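Local coordinates for protein phytoene synthase (Enterococcus hirae, PDB 5IYS) that probably joins two farnesyl diphosphate molecules head to head into dehydrosqualene, and binds two molecules of their thio analogue together with magnesium, at residues Phe30-Lys41 / Thr235-Ala245; Ser44-Arg54 / Asp86-Val95. All blocks are in the same frame, centred on the assembly; numbering follows the deposited sequence.

Interaction 1 (Phe30-Lys41 / Thr235-Ala245). With FPS (S-[(2E,6E)-3,7,11-trimethyldodeca-2,6,10-trienyl] trihydrogen thiodiphosphate), chain G.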
loop_
_atom_site.group_PDB
_atom_site.type_symbol
_atom_site.label_atom_id
_atom_site.label_comp_id
_atom_site.label_asym_id
_atom_site.label_seq_id
_atom_site.Cartn_x
_atom_site.Cartn_y
_atom_site.Cartn_z
ATOM N N PHE A 30 1.923 -1.131 9.315
ATOM C CA PHE A 30 0.571 -0.597 9.128
ATOM C C PHE A 30 -0.295 -0.930 10.332
ATOM O O PHE A 30 -1.181 -0.169 10.685
ATOM C CB PHE A 30 -0.026 -1.133 7.822
ATOM C CG PHE A 30 0.521 -0.459 6.585
ATOM C CD1 PHE A 30 0.742 0.907 6.562
ATOM C CD2 PHE A 30 0.782 -1.186 5.433
ATOM C CE1 PHE A 30 1.253 1.531 5.412
ATOM C CE2 PHE A 30 1.256 -0.569 4.273
ATOM C CZ PHE A 30 1.498 0.796 4.266
ATOM N N TYR A 31 -0.022 -2.047 11.003
ATOM C CA TYR A 31 -0.730 -2.341 12.242
ATOM C C TYR A 31 -0.410 -1.304 13.296
ATOM O O TYR A 31 -1.316 -0.806 13.942
ATOM C CB TYR A 31 -0.372 -3.742 12.810
ATOM C CG TYR A 31 -1.169 -4.110 14.037
ATOM C CD1 TYR A 31 -2.553 -3.986 14.054
ATOM C CD2 TYR A 31 -0.563 -4.734 15.134
ATOM C CE1 TYR A 31 -3.298 -4.307 15.163
ATOM C CE2 TYR A 31 -1.313 -5.105 16.244
ATOM C CZ TYR A 31 -2.680 -4.919 16.241
ATOM O OH TYR A 31 -3.429 -5.286 17.343
ATOM N N LEU A 32 0.874 -0.987 13.479
ATOM C CA LEU A 32 1.254 0.033 14.464
ATOM C C LEU A 32 0.638 1.387 14.087
ATOM O O LEU A 32 -0.023 2.034 14.910
ATOM C CB LEU A 32 2.774 0.191 14.457
ATOM C CG LEU A 32 3.310 1.308 15.367
ATOM C CD1 LEU A 32 2.784 1.041 16.771
ATOM C CD2 LEU A 32 4.838 1.262 15.347
ATOM N N ALA A 33 0.798 1.788 12.827
ATOM C CA ALA A 33 0.315 3.101 12.404
ATOM C C ALA A 33 -1.208 3.182 12.566
ATOM O O ALA A 33 -1.716 4.069 13.257
ATOM C CB ALA A 33 0.713 3.355 10.974
ATOM N N PHE A 34 -1.946 2.222 12.007
ATOM C CA PHE A 34 -3.402 2.332 12.002
ATOM C C PHE A 34 -4.069 2.005 13.306
ATOM O O PHE A 34 -5.228 2.330 13.510
ATOM C CB PHE A 34 -4.039 1.601 10.810
ATOM C CG PHE A 34 -3.824 2.316 9.494
ATOM C CD1 PHE A 34 -4.374 3.567 9.289
ATOM C CD2 PHE A 34 -2.936 1.818 8.548
ATOM C CE1 PHE A 34 -4.137 4.262 8.095
ATOM C CE2 PHE A 34 -2.720 2.481 7.334
ATOM C CZ PHE A 34 -3.331 3.700 7.098
ATOM N N SER A 35 -3.332 1.370 14.212
ATOM C CA SER A 35 -3.837 1.078 15.539
ATOM C C SER A 35 -4.031 2.348 16.358
ATOM O O SER A 35 -4.735 2.330 17.366
ATOM C CB SER A 35 -2.894 0.111 16.263
ATOM O OG SER A 35 -1.749 0.818 16.702
ATOM N N GLN A 36 -3.529 3.467 15.853
ATOM C CA GLN A 36 -3.758 4.762 16.501
ATOM C C GLN A 36 -5.135 5.365 16.215
ATOM O O GLN A 36 -5.482 6.380 16.810
ATOM C CB GLN A 36 -2.684 5.755 16.072
ATOM C CG GLN A 36 -1.298 5.326 16.564
ATOM C CD GLN A 36 -0.198 6.197 15.992
ATOM O OE1 GLN A 36 0.361 7.074 16.663
ATOM N NE2 GLN A 36 0.030 6.037 14.700
ATOM N N LEU A 37 -5.862 4.788 15.261
ATOM C CA LEU A 37 -7.254 5.168 15.005
ATOM C C LEU A 37 -8.130 4.756 16.162
ATOM O O LEU A 37 -7.840 3.774 16.859
ATOM C CB LEU A 37 -7.755 4.445 13.751
ATOM C CG LEU A 37 -7.117 4.871 12.440
ATOM C CD1 LEU A 37 -7.585 3.939 11.278
ATOM C CD2 LEU A 37 -7.516 6.340 12.241
ATOM N N PRO A 38 -9.257 5.451 16.331
ATOM C CA PRO A 38 -10.278 4.911 17.224
ATOM C C PRO A 38 -10.607 3.482 16.787
ATOM O O PRO A 38 -10.577 3.193 15.586
ATOM C CB PRO A 38 -11.490 5.794 16.938
ATOM C CG PRO A 38 -10.928 7.075 16.349
ATOM C CD PRO A 38 -9.735 6.613 15.549
ATOM N N LYS A 39 -11.052 2.668 17.737
ATOM C CA LYS A 39 -11.084 1.216 17.601
ATOM C C LYS A 39 -11.885 0.770 16.375
ATOM O O LYS A 39 -11.405 -0.049 15.621
ATOM C CB LYS A 39 -11.687 0.568 18.861
ATOM C CG LYS A 39 -11.666 -0.962 18.847
ATOM C CD LYS A 39 -11.942 -1.593 20.222
ATOM C CE LYS A 39 -11.952 -3.133 20.132
ATOM N NZ LYS A 39 -12.736 -3.870 21.190
ATOM N N ARG A 40 -13.112 1.269 16.201
ATOM C CA ARG A 40 -13.956 0.803 15.108
ATOM C C ARG A 40 -13.442 1.166 13.725
ATOM O O ARG A 40 -13.574 0.369 12.782
ATOM C CB ARG A 40 -15.416 1.203 15.295
ATOM C CG ARG A 40 -16.014 0.531 16.521
ATOM C CD ARG A 40 -17.318 1.160 17.023
ATOM N NE ARG A 40 -17.616 0.517 18.295
ATOM C CZ ARG A 40 -18.696 -0.221 18.550
ATOM N NH1 ARG A 40 -19.741 -0.241 17.721
ATOM N NH2 ARG A 40 -18.718 -0.933 19.665
ATOM N N LYS A 41 -12.830 2.343 13.618
ATOM C CA LYS A 41 -12.155 2.710 12.372
ATOM C C LYS A 41 -10.918 1.866 12.145
ATOM O O LYS A 41 -10.685 1.362 11.042
ATOM C CB LYS A 41 -11.825 4.213 12.351
ATOM C CG LYS A 41 -13.053 5.050 12.002
ATOM C CD LYS A 41 -12.730 6.538 11.998
ATOM C CE LYS A 41 -13.817 7.332 11.261
ATOM N NZ LYS A 41 -13.515 8.796 11.447
ATOM N N THR A 235 -10.267 13.700 8.898
ATOM C CA THR A 235 -10.837 13.803 10.250
ATOM C C THR A 235 -9.749 13.849 11.336
ATOM O O THR A 235 -8.735 13.163 11.245
ATOM C CB THR A 235 -11.799 12.642 10.520
ATOM O OG1 THR A 235 -12.795 12.635 9.501
ATOM C CG2 THR A 235 -12.491 12.825 11.869
ATOM N N GLU A 236 -9.880 14.778 12.273
ATOM C CA GLU A 236 -8.785 15.078 13.201
ATOM C C GLU A 236 -8.248 13.821 13.898
ATOM O O GLU A 236 -7.040 13.531 13.833
ATOM C CB GLU A 236 -9.211 16.077 14.270
ATOM C CG GLU A 236 -8.085 16.347 15.258
ATOM C CD GLU A 236 -8.489 17.349 16.321
ATOM O OE1 GLU A 236 -9.322 18.226 15.996
ATOM O OE2 GLU A 236 -8.045 17.204 17.487
ATOM N N ASP A 237 -9.156 13.017 14.431
ATOM C CA ASP A 237 -8.761 11.749 15.094
ATOM C C ASP A 237 -8.156 10.653 14.207
ATOM O O ASP A 237 -7.687 9.614 14.711
ATOM C CB ASP A 237 -9.899 11.196 15.971
ATOM C CG ASP A 237 -11.103 10.668 15.182
ATOM O OD1 ASP A 237 -11.075 10.451 13.948
ATOM O OD2 ASP A 237 -12.102 10.344 15.857
ATOM N N CYS A 238 -8.102 10.910 12.895
ATOM C CA CYS A 238 -7.487 9.983 11.930
ATOM C C CYS A 238 -6.128 10.450 11.432
ATOM O O CYS A 238 -5.443 9.739 10.703
ATOM C CB CYS A 238 -8.403 9.742 10.727
ATOM S SG CYS A 238 -9.972 8.944 11.170
ATOM N N ARG A 239 -5.760 11.696 11.726
ATOM C CA ARG A 239 -4.525 12.223 11.183
ATOM C C ARG A 239 -3.243 11.554 11.661
ATOM O O ARG A 239 -2.319 11.380 10.885
ATOM C CB ARG A 239 -4.439 13.721 11.486
ATOM C CG ARG A 239 -5.483 14.489 10.704
ATOM C CD ARG A 239 -5.297 16.001 10.979
ATOM N NE ARG A 239 -6.493 16.680 10.519
ATOM C CZ ARG A 239 -6.939 17.832 10.996
ATOM N NH1 ARG A 239 -6.295 18.436 11.982
ATOM N NH2 ARG A 239 -8.003 18.390 10.431
ATOM N N GLN A 240 -3.112 11.352 12.966
ATOM C CA GLN A 240 -1.896 10.760 13.535
ATOM C C GLN A 240 -1.644 9.384 12.910
ATOM O O GLN A 240 -0.522 9.076 12.487
ATOM C CB GLN A 240 -2.098 10.632 15.052
ATOM C CG GLN A 240 -0.981 9.949 15.837
ATOM C CD GLN A 240 0.367 10.625 15.708
ATOM O OE1 GLN A 240 0.469 11.864 15.681
ATOM N NE2 GLN A 240 1.419 9.821 15.766
ATOM N N ALA A 241 -2.699 8.597 12.756
ATOM C CA ALA A 241 -2.541 7.235 12.172
ATOM C C ALA A 241 -2.137 7.301 10.699
ATOM O O ALA A 241 -1.206 6.611 10.264
ATOM C CB ALA A 241 -3.849 6.434 12.351
ATOM N N LEU A 242 -2.780 8.177 9.926
ATOM C CA LEU A 242 -2.474 8.198 8.510
ATOM C C LEU A 242 -1.076 8.756 8.243
ATOM O O LEU A 242 -0.330 8.250 7.416
ATOM C CB LEU A 242 -3.524 9.052 7.782
ATOM C CG LEU A 242 -3.230 9.303 6.304
ATOM C CD1 LEU A 242 -3.251 8.054 5.477
ATOM C CD2 LEU A 242 -4.217 10.358 5.751
ATOM N N ALA A 243 -0.738 9.891 8.858
ATOM C CA ALA A 243 0.621 10.401 8.757
ATOM C C ALA A 243 1.688 9.426 9.244
ATOM O O ALA A 243 2.755 9.271 8.625
ATOM C CB ALA A 243 0.707 11.752 9.506
ATOM N N SER A 244 1.419 8.735 10.353
ATOM C CA SER A 244 2.318 7.659 10.803
ATOM C C SER A 244 2.570 6.615 9.718
ATOM O O SER A 244 3.728 6.242 9.433
ATOM C CB SER A 244 1.798 6.970 12.078
ATOM O OG SER A 244 1.779 7.909 13.130
ATOM N N ALA A 245 1.498 6.131 9.104
ATOM C CA ALA A 245 1.685 5.140 8.048
ATOM C C ALA A 245 2.600 5.698 6.952
ATOM O O ALA A 245 3.513 5.009 6.476
ATOM C CB ALA A 245 0.351 4.676 7.467
HETATM C C1 FPS G . 2.569 -2.390 1.437
HETATM S S1 FPS G . 1.547 -3.659 2.084
HETATM C C2 FPS G . 1.556 -1.363 0.964
HETATM C C3 FPS G . 1.707 -0.592 -0.126
HETATM C C4 FPS G . 2.950 -0.677 -0.962
HETATM C C5 FPS G . 0.644 0.412 -0.530
HETATM C C6 FPS G . -0.587 0.451 0.374
HETATM C C7 FPS G . -1.351 1.730 0.091
HETATM C C8 FPS G . -1.979 2.420 1.059
HETATM C C10 FPS G . -2.810 3.611 0.634
HETATM C C9 FPS G . -1.945 2.019 2.515
HETATM C C11 FPS G . -2.338 4.851 1.397
HETATM C C12 FPS G . -3.261 6.030 1.137
HETATM C C13 FPS G . -4.308 6.376 1.921
HETATM C C14 FPS G . -5.134 7.589 1.578
HETATM C C15 FPS G . -4.666 5.601 3.163
HETATM P PA FPS G . 2.585 -4.886 3.380
HETATM O O1A FPS G . 1.692 -5.502 4.364
HETATM O O2A FPS G . 3.043 -6.071 2.378
HETATM O O3A FPS G . 3.932 -4.278 3.982
HETATM P PB FPS G . 5.267 -4.478 3.077
HETATM O O1B FPS G . 6.025 -5.700 3.516
HETATM O O2B FPS G . 5.989 -3.162 3.238
HETATM O O3B FPS G . 4.980 -4.677 1.605
HETATM O O HOH W 1 -5.312 8.803 14.424
HETATM O O HOH W 2 -7.320 8.657 17.460
HETATM O O HOH W 3 -14.110 9.905 14.424
#

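Interaction 2 (Ser44-Arg54 / Asp86-Val95). With FPS (S-[(2E,6E)-3,7,11-trimethyldodeca-2,6,10-trienyl] trihydrogen thiodiphosphate), chain H; FPS (S-[(2E,6E)-3,7,11-trimethyldodeca-2,6,10-trienyl] trihydrogen thiodiphosphate), chain G.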
loop_
_atom_site.group_PDB
_atom_site.type_symbol
_atom_site.label_atom_id
_atom_site.label_comp_id
_atom_site.label_asym_id
_atom_site.label_seq_id
_atom_site.Cartn_x
_atom_site.Cartn_y
_atom_site.Cartn_z
ATOM N N SER A 44 -11.949 -1.481 10.923
ATOM C CA SER A 44 -12.420 -1.330 9.547
ATOM C C SER A 44 -11.229 -1.333 8.592
ATOM O O SER A 44 -11.266 -2.007 7.577
ATOM C CB SER A 44 -13.242 -0.050 9.388
ATOM O OG SER A 44 -14.413 -0.092 10.214
ATOM N N VAL A 45 -10.165 -0.622 8.928
ATOM C CA VAL A 45 -8.946 -0.704 8.123
ATOM C C VAL A 45 -8.435 -2.142 8.063
ATOM O O VAL A 45 -7.901 -2.573 7.035
ATOM C CB VAL A 45 -7.833 0.180 8.700
ATOM C CG1 VAL A 45 -6.532 -0.014 7.902
ATOM C CG2 VAL A 45 -8.228 1.715 8.609
ATOM N N TYR A 46 -8.419 -2.827 9.203
ATOM C CA TYR A 46 -7.900 -4.199 9.194
ATOM C C TYR A 46 -8.684 -5.090 8.233
ATOM O O TYR A 46 -8.118 -6.003 7.651
ATOM C CB TYR A 46 -7.944 -4.767 10.626
ATOM C CG TYR A 46 -7.251 -3.924 11.685
ATOM C CD1 TYR A 46 -6.198 -3.081 11.367
ATOM C CD2 TYR A 46 -7.574 -4.089 13.039
ATOM C CE1 TYR A 46 -5.565 -2.288 12.378
ATOM C CE2 TYR A 46 -6.895 -3.384 14.036
ATOM C CZ TYR A 46 -5.936 -2.458 13.697
ATOM O OH TYR A 46 -5.328 -1.760 14.720
ATOM N N ALA A 47 -10.005 -4.941 8.183
ATOM C CA ALA A 47 -10.798 -5.704 7.233
ATOM C C ALA A 47 -10.338 -5.412 5.806
ATOM O O ALA A 47 -10.328 -6.308 4.963
ATOM C CB ALA A 47 -12.317 -5.372 7.400
ATOM N N VAL A 48 -10.135 -4.133 5.493
ATOM C CA VAL A 48 -9.707 -3.760 4.139
ATOM C C VAL A 48 -8.317 -4.303 3.843
ATOM O O VAL A 48 -8.099 -4.870 2.776
ATOM C CB VAL A 48 -9.617 -2.205 3.988
ATOM C CG1 VAL A 48 -8.931 -1.848 2.654
ATOM C CG2 VAL A 48 -11.023 -1.645 4.022
ATOM N N TYR A 49 -7.442 -4.272 4.843
ATOM C CA TYR A 49 -6.121 -4.885 4.730
ATOM C C TYR A 49 -6.223 -6.376 4.384
ATOM O O TYR A 49 -5.532 -6.870 3.476
ATOM C CB TYR A 49 -5.344 -4.754 6.049
ATOM C CG TYR A 49 -3.945 -5.317 5.933
ATOM C CD1 TYR A 49 -3.706 -6.684 6.133
ATOM C CD2 TYR A 49 -2.917 -4.534 5.413
ATOM C CE1 TYR A 49 -2.443 -7.221 5.860
ATOM C CE2 TYR A 49 -1.661 -5.057 5.164
ATOM C CZ TYR A 49 -1.439 -6.407 5.387
ATOM O OH TYR A 49 -0.193 -6.948 5.115
ATOM N N ALA A 50 -7.082 -7.077 5.117
ATOM C CA ALA A 50 -7.321 -8.505 4.877
ATOM C C ALA A 50 -7.734 -8.806 3.432
ATOM O O ALA A 50 -7.343 -9.827 2.869
ATOM C CB ALA A 50 -8.385 -9.034 5.855
ATOM N N PHE A 51 -8.682 -8.047 2.907
ATOM C CA PHE A 51 -9.098 -8.229 1.521
ATOM C C PHE A 51 -7.899 -8.035 0.593
ATOM O O PHE A 51 -7.616 -8.904 -0.246
ATOM C CB PHE A 51 -10.224 -7.269 1.156
ATOM C CG PHE A 51 -10.469 -7.174 -0.331
ATOM C CD1 PHE A 51 -9.698 -6.316 -1.109
ATOM C CD2 PHE A 51 -11.420 -7.984 -0.948
ATOM C CE1 PHE A 51 -9.912 -6.211 -2.495
ATOM C CE2 PHE A 51 -11.656 -7.889 -2.338
ATOM C CZ PHE A 51 -10.861 -7.031 -3.106
ATOM N N CYS A 52 -7.141 -6.958 0.802
ATOM C CA CYS A 52 -5.972 -6.698 -0.059
ATOM C C CYS A 52 -4.913 -7.810 0.029
ATOM O O CYS A 52 -4.299 -8.221 -0.972
ATOM C CB CYS A 52 -5.339 -5.360 0.313
ATOM S SG CYS A 52 -6.396 -3.934 -0.074
ATOM N N ARG A 53 -4.548 -8.137 1.260
ATOM C CA ARG A 53 -3.520 -9.164 1.514
ATOM C C ARG A 53 -3.910 -10.488 0.865
ATOM O O ARG A 53 -3.066 -11.158 0.254
ATOM C CB ARG A 53 -3.322 -9.333 3.030
ATOM C CG ARG A 53 -2.164 -10.224 3.515
ATOM C CD ARG A 53 -0.908 -10.260 2.637
ATOM N NE ARG A 53 -0.063 -9.073 2.755
ATOM C CZ ARG A 53 0.942 -8.775 1.938
ATOM N NH1 ARG A 53 1.238 -9.556 0.899
ATOM N NH2 ARG A 53 1.663 -7.687 2.165
ATOM N N ARG A 54 -5.195 -10.828 0.913
ATOM C CA ARG A 54 -5.652 -12.092 0.313
ATOM C C ARG A 54 -5.518 -12.077 -1.204
ATOM O O ARG A 54 -4.932 -12.999 -1.794
ATOM C CB ARG A 54 -7.093 -12.442 0.727
ATOM C CG ARG A 54 -7.654 -13.612 -0.077
ATOM C CD ARG A 54 -9.122 -13.929 0.250
ATOM N NE ARG A 54 -9.302 -14.290 1.650
ATOM C CZ ARG A 54 -10.487 -14.462 2.229
ATOM N NH1 ARG A 54 -11.612 -14.405 1.514
ATOM N NH2 ARG A 54 -10.530 -14.758 3.517
ATOM N N ASP A 86 -18.249 -15.440 4.788
ATOM C CA ASP A 86 -16.784 -15.564 4.818
ATOM C C ASP A 86 -16.290 -14.412 5.716
ATOM O O ASP A 86 -16.826 -13.319 5.616
ATOM C CB ASP A 86 -16.251 -15.350 3.390
ATOM C CG ASP A 86 -14.749 -15.059 3.346
ATOM O OD1 ASP A 86 -14.258 -14.066 3.935
ATOM O OD2 ASP A 86 -14.046 -15.789 2.626
ATOM N N PRO A 87 -15.347 -14.674 6.631
ATOM C CA PRO A 87 -15.026 -13.694 7.678
ATOM C C PRO A 87 -14.672 -12.312 7.134
ATOM O O PRO A 87 -15.055 -11.311 7.739
ATOM C CB PRO A 87 -13.800 -14.278 8.390
ATOM C CG PRO A 87 -13.423 -15.520 7.649
ATOM C CD PRO A 87 -14.522 -15.894 6.707
ATOM N N VAL A 88 -13.840 -12.278 6.091
ATOM C CA VAL A 88 -13.373 -11.022 5.532
ATOM C C VAL A 88 -14.525 -10.274 4.906
ATOM O O VAL A 88 -14.710 -9.094 5.160
ATOM C CB VAL A 88 -12.238 -11.232 4.502
ATOM C CG1 VAL A 88 -11.852 -9.904 3.824
ATOM C CG2 VAL A 88 -11.007 -11.792 5.184
ATOM N N TRP A 89 -15.395 -11.000 4.218
ATOM C CA TRP A 89 -16.548 -10.373 3.573
ATOM C C TRP A 89 -17.613 -9.948 4.574
ATOM O O TRP A 89 -18.184 -8.866 4.430
ATOM C CB TRP A 89 -17.158 -11.312 2.517
ATOM C CG TRP A 89 -16.304 -11.397 1.279
ATOM C CD1 TRP A 89 -15.600 -12.477 0.847
ATOM C CD2 TRP A 89 -16.014 -10.329 0.357
ATOM N NE1 TRP A 89 -14.933 -12.177 -0.318
ATOM C CE2 TRP A 89 -15.145 -10.850 -0.623
ATOM C CE3 TRP A 89 -16.386 -8.981 0.285
ATOM C CZ2 TRP A 89 -14.712 -10.085 -1.718
ATOM C CZ3 TRP A 89 -15.937 -8.207 -0.779
ATOM C CH2 TRP A 89 -15.076 -8.752 -1.752
ATOM N N ARG A 90 -17.748 -10.699 5.670
ATOM C CA ARG A 90 -18.697 -10.321 6.729
ATOM C C ARG A 90 -18.219 -9.056 7.470
ATOM O O ARG A 90 -19.001 -8.110 7.701
ATOM C CB ARG A 90 -18.947 -11.466 7.727
ATOM C CG ARG A 90 -19.904 -12.576 7.182
ATOM C CD ARG A 90 -20.213 -13.602 8.239
ATOM N NE ARG A 90 -19.012 -14.092 8.907
ATOM C CZ ARG A 90 -18.498 -15.309 8.734
ATOM N NH1 ARG A 90 -19.112 -16.170 7.942
ATOM N NH2 ARG A 90 -17.385 -15.673 9.373
ATOM N N ALA A 91 -16.922 -8.997 7.763
ATOM C CA ALA A 91 -16.360 -7.766 8.355
ATOM C C ALA A 91 -16.518 -6.602 7.378
ATOM O O ALA A 91 -16.948 -5.509 7.765
ATOM C CB ALA A 91 -14.857 -7.970 8.689
ATOM N N LEU A 92 -16.210 -6.830 6.099
ATOM C CA LEU A 92 -16.415 -5.770 5.112
ATOM C C LEU A 92 -17.853 -5.315 4.971
ATOM O O LEU A 92 -18.101 -4.120 4.812
ATOM C CB LEU A 92 -15.832 -6.100 3.733
ATOM C CG LEU A 92 -14.300 -6.096 3.611
ATOM C CD1 LEU A 92 -13.992 -6.646 2.221
ATOM C CD2 LEU A 92 -13.736 -4.672 3.844
ATOM N N SER A 93 -18.810 -6.230 5.087
ATOM C CA SER A 93 -20.215 -5.828 5.065
ATOM C C SER A 93 -20.543 -4.832 6.177
ATOM O O SER A 93 -21.306 -3.879 5.982
ATOM C CB SER A 93 -21.125 -7.048 5.217
ATOM O OG SER A 93 -22.470 -6.680 4.953
ATOM N N VAL A 94 -20.028 -5.064 7.379
ATOM C CA VAL A 94 -20.192 -4.067 8.451
ATOM C C VAL A 94 -19.579 -2.697 8.166
ATOM O O VAL A 94 -20.191 -1.641 8.409
ATOM C CB VAL A 94 -19.617 -4.601 9.796
ATOM C CG1 VAL A 94 -19.681 -3.509 10.859
ATOM C CG2 VAL A 94 -20.371 -5.827 10.255
ATOM N N VAL A 95 -18.381 -2.701 7.579
ATOM C CA VAL A 95 -17.762 -1.447 7.185
ATOM C C VAL A 95 -18.603 -0.718 6.134
ATOM O O VAL A 95 -18.832 0.493 6.247
ATOM C CB VAL A 95 -16.299 -1.662 6.702
ATOM C CG1 VAL A 95 -15.645 -0.325 6.429
ATOM C CG2 VAL A 95 -15.459 -2.426 7.777
HETATM C C1 FPS H . 2.315 -4.933 -1.312
HETATM S S1 FPS H . 3.344 -4.475 -2.672
HETATM C C2 FPS H . 0.958 -5.344 -1.828
HETATM C C3 FPS H . 0.049 -4.504 -2.355
HETATM C C4 FPS H . 0.308 -3.040 -2.595
HETATM C C5 FPS H . -1.283 -5.086 -2.772
HETATM C C6 FPS H . -2.164 -5.400 -1.564
HETATM C C7 FPS H . -2.191 -4.231 -0.594
HETATM C C8 FPS H . -2.018 -4.414 0.723
HETATM C C10 FPS H . -2.002 -3.179 1.592
HETATM C C9 FPS H . -1.753 -5.781 1.296
HETATM C C11 FPS H . -3.363 -2.822 2.147
HETATM C C12 FPS H . -3.027 -1.863 3.281
HETATM C C13 FPS H . -3.947 -1.241 4.043
HETATM C C14 FPS H . -5.423 -1.428 3.869
HETATM C C15 FPS H . -3.465 -0.307 5.108
HETATM P PA FPS H . 4.256 -6.270 -3.013
HETATM O O1A FPS H . 3.231 -7.283 -3.364
HETATM O O2A FPS H . 5.275 -6.097 -4.247
HETATM O O3A FPS H . 5.232 -6.559 -1.751
HETATM P PB FPS H . 5.079 -7.667 -0.617
HETATM O O1B FPS H . 6.273 -8.567 -0.792
HETATM O O2B FPS H . 3.814 -8.490 -0.729
HETATM O O3B FPS H . 5.086 -6.931 0.706
HETATM C C1 FPS G . 2.569 -2.390 1.437
HETATM S S1 FPS G . 1.547 -3.659 2.084
HETATM C C2 FPS G . 1.556 -1.363 0.964
HETATM C C3 FPS G . 1.707 -0.592 -0.126
HETATM C C4 FPS G . 2.950 -0.677 -0.962
HETATM C C5 FPS G . 0.644 0.412 -0.530
HETATM C C6 FPS G . -0.587 0.451 0.374
HETATM C C7 FPS G . -1.351 1.730 0.091
HETATM C C8 FPS G . -1.979 2.420 1.059
HETATM C C10 FPS G . -2.810 3.611 0.634
HETATM C C9 FPS G . -1.945 2.019 2.515
HETATM C C11 FPS G . -2.338 4.851 1.397
HETATM C C12 FPS G . -3.261 6.030 1.137
HETATM C C13 FPS G . -4.308 6.376 1.921
HETATM C C14 FPS G . -5.134 7.589 1.578
HETATM C C15 FPS G . -4.666 5.601 3.163
HETATM P PA FPS G . 2.585 -4.886 3.380
HETATM O O1A FPS G . 1.692 -5.502 4.364
HETATM O O2A FPS G . 3.043 -6.071 2.378
HETATM O O3A FPS G . 3.932 -4.278 3.982
HETATM P PB FPS G . 5.267 -4.478 3.077
HETATM O O1B FPS G . 6.025 -5.700 3.516
HETATM O O2B FPS G . 5.989 -3.162 3.238
HETATM O O3B FPS G . 4.980 -4.677 1.605
#

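Interaction 1 (Phe30-Lys41 / Thr235-Ala245)
In this all-helical squalene/phytoene synthase fold, residues 30-34 run nearly antiparallel (155°) to residues 236-245, the first turns of helix 236-258, and with the turn that follows them pack beside the prenyl pocket. Ala33 and Ala241 allow the close approach, the Ala241 CB methyl lying 3.3 Å from Ala33 O. One turn on, Ala245 puts its CB against Ala33 CB and, at 3.8 Å, Phe34 CE2. The same methyl also meets the edge of the Phe30 ring, near its plane. CE2 of that ring reaches the analogue of chain G, 3.4 Å from its C2, and Leu242 CD1 touches the tail of the same ligand.

Polar contacts gather at Gln36, whose extended chain carries its amide to Gln240 and Ser244. Its NE2 donates almost straight (173°) to Ser244 OG at 3.0 Å and also to its own turn, at Ala33 O, in the carbonyl plane on a lone pair; both acceptors lie close to the amide plane. OE1 accepts from Gln240 NE2 at 3.1 Å, the two amide planes standing 77° apart. Ser244 OG in turn donates to Gln240 O, so the group that receives Gln36 is itself anchored to its helix.

Farther along, Leu37 puts CG against Ala241 CB and CD2 against Cys238 SG, while two waters bridge Gln36 O and Asp237 O, one of them only weakly on the Gln36 side and also accepting from Ala241 N. Asp237 and Lys41 form only a long salt bridge (OD1 to NZ, 3.9 Å), supplemented by a water that joins NZ to OD2. With bonds from both hydrogens of NE2 and one to OE1, the Gln36 amide has its flip state defined, whereas the Lys41-Asp237 pair probably contributes a weaker, water-assisted attraction.

Interaction 2 (Ser44-Arg54 / Asp86-Val95)
The Val88 side chain is a knob in the hole formed by Ala47, Ala50, Phe51 and Arg54, with CG2 3.9 Å from Ala50 CB. Apolar packing of this kind dominates where residues 44-54 of helix 39-60 cross residues 87-95 of helix 87-98 at -138°. Leu92 forks over two of the same residues: CD2 touches Ala47 CB and CD1 lies 4.0 Å from Phe51 CB. At the far end Val95 CG2 meets Ser44, whose OG is bonded to Arg40 O.

The aromatic contact pairs Phe51 with Trp89. With CG anti to the backbone N (chi1 166°), the phenyl ring brings CE2 within 3.6 Å of Trp89 CH2, the planes inclined at 74°; Trp89 NE1 is held by Gln74.

One salt bridge spans the helices. Arg54 NH1 donates to Asp86 OD2 at 3.0 Å, on the syn side but tilted out of the carboxylate plane, while Val88 CB lies over one face of the guanidinium. OD1 of the same carboxylate caps helix 87-98, accepting from Trp89 N and more weakly from Val88 N.

Asp86 thus divides its two oxygens between the start of its own helix and Arg54; both partners would probably stabilise its negative charge.

In the fold
Helix 39-60 is common to both interactions, whose centres lie about 17 Å apart, and along the chain interaction 2 is nested within the loop closed by interaction 1. They touch directly: Leu37 CD1 lies 3.5 Å from Val45 CG2, and Tyr31 CE1 is 3.3 Å from Tyr46 OH. Both line both ligand pockets, since Phe34 belongs, with Val48, Tyr49 and Cys52, to that of the chain H analogue. Tyr49 OH makes a very short hydrogen bond to O1A of the chain G analogue and accepts from Arg53 NE, while Arg53 NH1 binds O2B of the chain H analogue. Farther along helix 39-60, Asp56 and Asp60 bind magnesium, the Arg54 side chain lying about 11 Å from a bound ion.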